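Local coordinates for uncharacterized protein (Clostridium leptum, PDB 4PW1) that is of unknown function and adopts an unusual fold in which alpha-helices surround a nine-stranded antiparallel beta-sheet, at residues Ala87-Glu90 against Arg94-Leu97; Phe49-Val54 against Pro69-Arg74. All blocks are in the same frame, centred on the assembly; numbering follows the deposited sequence.

Contact 1 of 2, residues Ala87-Glu90 against Arg94-Leu97; sequences ALTE and RRYL
Glu90 and Arg94 lie side by side at the turn end of the beta-hairpin made by strands 80-89 and 95-103, their side chains extending in the same direction. The carboxylate and guanidinium planes are 24° apart, yet Glu90 OE2 stays 4.3 Å from Arg94 NH2 and well out of the guanidinium plane, so any attraction is probably one of charge alone, with no N-H aimed at the oxygen. Arg94 instead pairs through NE with Asp92 in the connecting loop. A Glu90 chi1 of -100° puts CG near the Tyr96 ring, obliquely, 3.7 Å from CE1; the bend at the next bond turns the carboxylate plane 73° from the ring plane. Beneath these groups the backbone is regular: Leu88 and Tyr96 form a hydrogen-bonded antiparallel pair, Tyr96 N giving a nearly straight bond to Leu88 O (2.8 Å). Glu90 N to Arg94 O adds the bond nearest the turn. Leu88 and Tyr96 are buried on one face, where Tyr96 stacks with Tyr112 of the next strand. The other face carries Thr89 beside Arg95, OG1 against the aliphatic CG, while the Arg95 guanidinium leads away to a salt bridge with Asp116. Farther from the turn, Leu97 CD2 rests against Ala87. A water links the ends of Tyr96 and Glu90, lying 2.9 Å from Tyr96 OH and donating to Glu90 OE2 at 3.2 Å.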
ATOM      1  N   ALA B  87     -12.000  -9.998 -17.029  1.00 21.90           N
ATOM      2  CA  ALA B  87     -11.031 -10.505 -17.990  1.00 23.60           C
ATOM      3  C   ALA B  87     -11.531 -10.259 -19.383  1.00 22.47           C
ATOM      4  O   ALA B  87     -12.635 -10.650 -19.706  1.00 25.75           O
ATOM      5  CB  ALA B  87     -10.768 -12.027 -17.792  1.00 23.94           C
ATOM      6  N   LEU B  88     -10.758  -9.563 -20.206  1.00 21.75           N
ATOM      7  CA  LEU B  88     -11.116  -9.355 -21.618  1.00 22.65           C
ATOM      8  C   LEU B  88      -9.951  -9.782 -22.511  1.00 22.47           C
ATOM      9  O   LEU B  88      -8.786  -9.608 -22.136  1.00 20.42           O
ATOM     10  CB  LEU B  88     -11.378  -7.860 -21.895  1.00 22.28           C
ATOM     11  CG  LEU B  88     -12.517  -7.208 -21.138  1.00 25.45           C
ATOM     12  CD1 LEU B  88     -12.575  -5.740 -21.523  1.00 24.12           C
ATOM     13  CD2 LEU B  88     -13.860  -7.859 -21.465  1.00 26.22           C
ATOM     14  N   THR B  89     -10.265 -10.253 -23.710  1.00 23.93           N
ATOM     15  CA  THR B  89      -9.276 -10.564 -24.713  1.00 23.06           C
ATOM     16  C   THR B  89      -9.533  -9.705 -25.952  1.00 24.39           C
ATOM     17  O   THR B  89     -10.590  -9.750 -26.500  1.00 24.63           O
ATOM     18  CB  THR B  89      -9.306 -12.062 -25.055  1.00 24.80           C
ATOM     19  OG1 THR B  89      -8.979 -12.802 -23.885  1.00 23.67           O
ATOM     20  CG2 THR B  89      -8.266 -12.407 -26.107  1.00 25.12           C
ATOM     21  N   GLU B  90      -8.567  -8.888 -26.337  1.00 27.60           N
ATOM     22  CA  GLU B  90      -8.642  -8.087 -27.580  1.00 32.52           C
ATOM     23  C   GLU B  90      -8.706  -9.000 -28.807  1.00 35.19           C
ATOM     24  O   GLU B  90      -8.346 -10.179 -28.729  1.00 29.46           O
ATOM     25  CB  GLU B  90      -7.392  -7.193 -27.760  1.00 39.93           C
ATOM     26  CG  GLU B  90      -7.513  -5.721 -27.387  1.00 42.61           C
ATOM     27  CD  GLU B  90      -8.425  -4.931 -28.294  1.00 47.76           C
ATOM     28  OE1 GLU B  90      -8.888  -5.456 -29.312  1.00 45.31           O
ATOM     29  OE2 GLU B  90      -8.686  -3.758 -27.970  1.00 59.02           O
ATOM     30  N   ARG B  94      -4.364  -9.997 -27.057  1.00 28.70           N
ATOM     31  CA  ARG B  94      -3.924  -9.358 -25.818  1.00 29.33           C
ATOM     32  C   ARG B  94      -4.968  -9.544 -24.718  1.00 26.89           C
ATOM     33  O   ARG B  94      -6.165  -9.443 -24.971  1.00 26.44           O
ATOM     34  CB  ARG B  94      -3.696  -7.856 -26.036  1.00 30.08           C
ATOM     35  CG  ARG B  94      -2.396  -7.524 -26.765  1.00 32.97           C
ATOM     36  CD  ARG B  94      -2.347  -6.038 -27.070  1.00 29.44           C
ATOM     37  NE  ARG B  94      -3.358  -5.705 -28.050  1.00 35.02           N
ATOM     38  CZ  ARG B  94      -3.681  -4.477 -28.416  1.00 36.23           C
ATOM     39  NH1 ARG B  94      -3.056  -3.442 -27.873  1.00 46.26           N
ATOM     40  NH2 ARG B  94      -4.638  -4.295 -29.311  1.00 38.61           N
ATOM     41  N   ARG B  95      -4.508  -9.859 -23.517  1.00 25.68           N
ATOM     42  CA  ARG B  95      -5.407 -10.133 -22.410  1.00 26.44           C
ATOM     43  C   ARG B  95      -5.338  -9.019 -21.406  1.00 24.79           C
ATOM     44  O   ARG B  95      -4.256  -8.600 -21.007  1.00 31.19           O
ATOM     45  CB  ARG B  95      -5.035 -11.463 -21.765  1.00 27.94           C
ATOM     46  CG  ARG B  95      -5.195 -12.588 -22.779  1.00 31.52           C
ATOM     47  CD  ARG B  95      -4.928 -13.949 -22.189  1.00 33.58           C
ATOM     48  NE  ARG B  95      -3.634 -13.943 -21.552  1.00 36.09           N
ATOM     49  CZ  ARG B  95      -3.107 -14.991 -20.937  1.00 42.52           C
ATOM     50  NH1 ARG B  95      -3.766 -16.140 -20.891  1.00 38.86           N
ATOM     51  NH2 ARG B  95      -1.909 -14.878 -20.385  1.00 40.59           N
ATOM     52  N   TYR B  96      -6.490  -8.536 -20.994  1.00 24.15           N
ATOM     53  CA  TYR B  96      -6.582  -7.443 -20.045  1.00 21.01           C
ATOM     54  C   TYR B  96      -7.379  -7.812 -18.809  1.00 20.04           C
ATOM     55  O   TYR B  96      -8.239  -8.669 -18.849  1.00 21.52           O
ATOM     56  CB  TYR B  96      -7.276  -6.268 -20.694  1.00 21.32           C
ATOM     57  CG  TYR B  96      -6.494  -5.649 -21.780  1.00 20.68           C
ATOM     58  CD1 TYR B  96      -6.609  -6.122 -23.074  1.00 24.01           C
ATOM     59  CD2 TYR B  96      -5.636  -4.592 -21.528  1.00 21.50           C
ATOM     60  CE1 TYR B  96      -5.894  -5.564 -24.098  1.00 26.08           C
ATOM     61  CE2 TYR B  96      -4.892  -4.025 -22.555  1.00 23.98           C
ATOM     62  CZ  TYR B  96      -5.044  -4.520 -23.847  1.00 25.94           C
ATOM     63  OH  TYR B  96      -4.379  -4.004 -24.933  1.00 24.13           O
ATOM     64  N   LEU B  97      -7.052  -7.172 -17.699  1.00 20.52           N
ATOM     65  CA  LEU B  97      -7.941  -7.114 -16.542  1.00 20.87           C
ATOM     66  C   LEU B  97      -8.400  -5.672 -16.438  1.00 19.67           C
ATOM     67  O   LEU B  97      -7.583  -4.738 -16.484  1.00 19.08           O
ATOM     68  CB  LEU B  97      -7.217  -7.540 -15.253  1.00 20.47           C
ATOM     69  CG  LEU B  97      -6.857  -9.016 -15.132  1.00 21.07           C
ATOM     70  CD1 LEU B  97      -6.109  -9.317 -13.837  1.00 21.53           C
ATOM     71  CD2 LEU B  97      -8.106  -9.905 -15.254  1.00 24.46           C
TER
HETATM   72  O   HOH W   1      -6.564  -2.351 -26.016  1.00 27.63           O

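Contact 2 of 2, residues Phe49-Val54 against Pro69-Arg74; sequences FAANSV and PLIKFR
Ala50 and Ala51 of helix 44-58 meet Ile71 and Phe73 in the loop that leads from helix 64-67 to strand 74-76, a small apolar contact that joins the helix to this loop. The tight part centres on the Ala50 methyl. Its CB approaches the Phe73 ring at the edge and in the ring plane, 3.7 Å from CE1, and not over a face. Ile71 fills in next to it with both of its branches. CG2 touches Ala50 CB at 4.0 Å, while the longer arm, extended at chi2 (170°), carries CD1 to the helix backbone, 3.6 Å from Ala51 N, and alongside the Ala51 methyl. With alanines at both positions, the loop side chains come right up to the helix surface. Met100 of strand 95-103 also packs on Ala50, and Ile71 and Phe73 in turn lie on Met86 and Leu83 of strand 80-89, so both strands add to the same apolar packing.

The other side of the loop is looser and faces solvent. Pro69, Leu70 and Lys72 are exposed, and Lys72 NZ curls back to Pro69 O in a weak bond of 3.3 Å. Within the helix, Ser53 OG and Ser53 N reach Phe49 O from opposite faces of its plane, so the serine hydroxyl is satisfied inside its own helix. Across the contact the partners are methyl groups, an aromatic edge and the helix backbone at Ala51, which implies that shape and burial of apolar surface hold loop and helix together, without directional bonds between them, while Phe73 is tied by its backbone to Leu41.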
ATOM      1  N   PHE B  49     -22.246   2.892 -18.669  1.00 21.26           N
ATOM      2  CA  PHE B  49     -21.124   3.728 -18.402  1.00 20.37           C
ATOM      3  C   PHE B  49     -19.787   2.935 -18.394  1.00 20.16           C
ATOM      4  O   PHE B  49     -18.758   3.402 -18.919  1.00 18.64           O
ATOM      5  CB  PHE B  49     -21.317   4.459 -17.069  1.00 23.57           C
ATOM      6  CG  PHE B  49     -20.118   5.279 -16.668  1.00 22.52           C
ATOM      7  CD1 PHE B  49     -19.933   6.543 -17.165  1.00 21.61           C
ATOM      8  CD2 PHE B  49     -19.174   4.761 -15.795  1.00 21.39           C
ATOM      9  CE1 PHE B  49     -18.814   7.293 -16.823  1.00 21.71           C
ATOM     10  CE2 PHE B  49     -18.048   5.505 -15.451  1.00 21.69           C
ATOM     11  CZ  PHE B  49     -17.856   6.774 -15.969  1.00 19.93           C
ATOM     12  N   ALA B  50     -19.785   1.761 -17.785  1.00 19.96           N
ATOM     13  CA  ALA B  50     -18.573   0.939 -17.728  1.00 21.11           C
ATOM     14  C   ALA B  50     -18.125   0.442 -19.142  1.00 21.96           C
ATOM     15  O   ALA B  50     -16.935   0.443 -19.459  1.00 22.47           O
ATOM     16  CB  ALA B  50     -18.796  -0.245 -16.807  1.00 19.71           C
ATOM     17  N   ALA B  51     -19.067  -0.040 -19.943  1.00 19.84           N
ATOM     18  CA  ALA B  51     -18.781  -0.404 -21.344  1.00 22.17           C
ATOM     19  C   ALA B  51     -18.110   0.726 -22.124  1.00 21.12           C
ATOM     20  O   ALA B  51     -17.093   0.520 -22.813  1.00 21.86           O
ATOM     21  CB  ALA B  51     -20.043  -0.822 -22.066  1.00 22.17           C
ATOM     22  N   ASN B  52     -18.660   1.932 -22.008  1.00 20.64           N
ATOM     23  CA  ASN B  52     -18.056   3.086 -22.649  1.00 20.81           C
ATOM     24  C   ASN B  52     -16.684   3.473 -22.022  1.00 21.82           C
ATOM     25  O   ASN B  52     -15.759   3.902 -22.709  1.00 23.39           O
ATOM     26  CB  ASN B  52     -19.034   4.226 -22.589  1.00 21.75           C
ATOM     27  CG  ASN B  52     -20.153   4.049 -23.602  1.00 24.85           C
ATOM     28  OD1 ASN B  52     -19.936   4.213 -24.779  1.00 22.31           O
ATOM     29  ND2 ASN B  52     -21.314   3.706 -23.146  1.00 25.49           N
ATOM     30  N   SER B  53     -16.563   3.328 -20.721  1.00 21.74           N
ATOM     31  CA  SER B  53     -15.258   3.567 -20.057  1.00 19.35           C
ATOM     32  C   SER B  53     -14.161   2.651 -20.595  1.00 19.05           C
ATOM     33  O   SER B  53     -13.040   3.103 -20.895  1.00 22.27           O
ATOM     34  CB  SER B  53     -15.394   3.382 -18.563  1.00 20.33           C
ATOM     35  OG  SER B  53     -16.285   4.357 -18.018  1.00 21.28           O
ATOM     36  N   VAL B  54     -14.483   1.372 -20.762  1.00 18.68           N
ATOM     37  CA  VAL B  54     -13.553   0.412 -21.341  1.00 19.92           C
ATOM     38  C   VAL B  54     -13.099   0.878 -22.726  1.00 23.32           C
ATOM     39  O   VAL B  54     -11.879   0.954 -22.994  1.00 21.42           O
ATOM     40  CB  VAL B  54     -14.154  -1.006 -21.418  1.00 21.51           C
ATOM     41  CG1 VAL B  54     -13.262  -1.954 -22.228  1.00 24.65           C
ATOM     42  CG2 VAL B  54     -14.423  -1.565 -20.015  1.00 23.22           C
ATOM     43  N   PRO B  69     -22.621  -8.879 -21.019  1.00 28.61           N
ATOM     44  CA  PRO B  69     -22.635 -10.088 -20.226  1.00 27.62           C
ATOM     45  C   PRO B  69     -21.475 -10.245 -19.249  1.00 27.03           C
ATOM     46  O   PRO B  69     -21.579 -11.036 -18.334  1.00 27.98           O
ATOM     47  CB  PRO B  69     -22.562 -11.212 -21.271  1.00 31.06           C
ATOM     48  CG  PRO B  69     -23.032 -10.591 -22.558  1.00 31.51           C
ATOM     49  CD  PRO B  69     -22.584  -9.163 -22.475  1.00 32.79           C
ATOM     50  N   LEU B  70     -20.390  -9.502 -19.429  1.00 23.36           N
ATOM     51  CA  LEU B  70     -19.206  -9.671 -18.586  1.00 25.89           C
ATOM     52  C   LEU B  70     -19.097  -8.603 -17.496  1.00 24.91           C
ATOM     53  O   LEU B  70     -18.345  -8.748 -16.542  1.00 25.18           O
ATOM     54  CB  LEU B  70     -17.944  -9.619 -19.441  1.00 27.18           C
ATOM     55  CG  LEU B  70     -17.876 -10.629 -20.593  1.00 30.43           C
ATOM     56  CD1 LEU B  70     -16.599 -10.428 -21.373  1.00 30.75           C
ATOM     57  CD2 LEU B  70     -17.934 -12.044 -20.045  1.00 31.98           C
ATOM     58  N   ILE B  71     -19.813  -7.500 -17.648  1.00 25.93           N
ATOM     59  CA  ILE B  71     -19.743  -6.433 -16.652  1.00 23.51           C
ATOM     60  C   ILE B  71     -20.653  -6.742 -15.449  1.00 24.28           C
ATOM     61  O   ILE B  71     -21.808  -6.375 -15.433  1.00 24.31           O
ATOM     62  CB  ILE B  71     -20.127  -5.096 -17.284  1.00 21.08           C
ATOM     63  CG1 ILE B  71     -19.102  -4.775 -18.385  1.00 22.86           C
ATOM     64  CG2 ILE B  71     -20.137  -3.981 -16.257  1.00 23.14           C
ATOM     65  CD1 ILE B  71     -19.506  -3.594 -19.269  1.00 22.93           C
ATOM     66  N   LYS B  72     -20.074  -7.320 -14.407  1.00 23.51           N
ATOM     67  CA  LYS B  72     -20.798  -7.723 -13.217  1.00 24.91           C
ATOM     68  C   LYS B  72     -20.330  -6.997 -11.964  1.00 25.29           C
ATOM     69  O   LYS B  72     -19.438  -7.463 -11.201  1.00 22.97           O
ATOM     70  CB  LYS B  72     -20.695  -9.232 -13.063  1.00 32.29           C
ATOM     71  CG  LYS B  72     -21.403  -9.984 -14.190  1.00 40.19           C
ATOM     72  CD  LYS B  72     -21.514 -11.464 -13.846  1.00 58.67           C
ATOM     73  CE  LYS B  72     -20.239 -12.192 -14.210  1.00 77.90           C
ATOM     74  NZ  LYS B  72     -20.130 -12.382 -15.685  1.00100.13           N
ATOM     75  N   PHE B  73     -20.918  -5.827 -11.753  1.00 20.25           N
ATOM     76  CA  PHE B  73     -20.645  -5.048 -10.556  1.00 20.90           C
ATOM     77  C   PHE B  73     -21.156  -5.725  -9.307  1.00 21.31           C
ATOM     78  O   PHE B  73     -22.166  -6.456  -9.336  1.00 22.08           O
ATOM     79  CB  PHE B  73     -21.202  -3.629 -10.662  1.00 21.47           C
ATOM     80  CG  PHE B  73     -20.329  -2.699 -11.459  1.00 21.04           C
ATOM     81  CD1 PHE B  73     -20.440  -2.608 -12.831  1.00 21.37           C
ATOM     82  CD2 PHE B  73     -19.330  -1.941 -10.819  1.00 20.80           C
ATOM     83  CE1 PHE B  73     -19.625  -1.741 -13.556  1.00 20.47           C
ATOM     84  CE2 PHE B  73     -18.542  -1.064 -11.524  1.00 19.18           C
ATOM     85  CZ  PHE B  73     -18.684  -0.967 -12.904  1.00 20.65           C
ATOM     86  N   ARG B  74     -20.404  -5.521  -8.217  1.00 20.91           N
ATOM     87  CA  ARG B  74     -20.756  -6.026  -6.898  1.00 22.88           C
ATOM     88  C   ARG B  74     -20.919  -4.853  -5.968  1.00 20.70           C
ATOM     89  O   ARG B  74     -20.084  -3.934  -5.949  1.00 20.45           O
ATOM     90  CB  ARG B  74     -19.703  -7.002  -6.381  1.00 24.58           C
ATOM     91  CG  ARG B  74     -19.598  -8.244  -7.246  1.00 32.30           C
ATOM     92  CD  ARG B  74     -18.909  -9.410  -6.558  1.00 42.12           C
ATOM     93  NE  ARG B  74     -17.506  -9.131  -6.361  1.00 70.60           N
ATOM     94  CZ  ARG B  74     -16.504  -9.680  -7.046  1.00 80.61           C
ATOM     95  NH1 ARG B  74     -16.710 -10.586  -7.997  1.00 68.21           N
ATOM     96  NH2 ARG B  74     -15.264  -9.323  -6.754  1.00 83.06           N
TER

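In the fold
Strand 80-89 is common ground for the two contacts: it is one arm of the hairpin in contact 1, and its residues back the loop side chains of contact 2. Contact 1 sits at the partly exposed turn end of the sheet and depends on backbone hydrogen bonds, with charged and water-linked groups beside them. Contact 2 is fully buried among its touching residues and is purely apolar, joining a helix and a loop. They meet directly through Leu88, whose CD2 lies 3.8 Å from Leu70 CD1 and whose CD1 lies 3.9 Å from Val54 CG1, so the hairpin's buried face continues into the packing between helix 44-58 and the 69-74 loop.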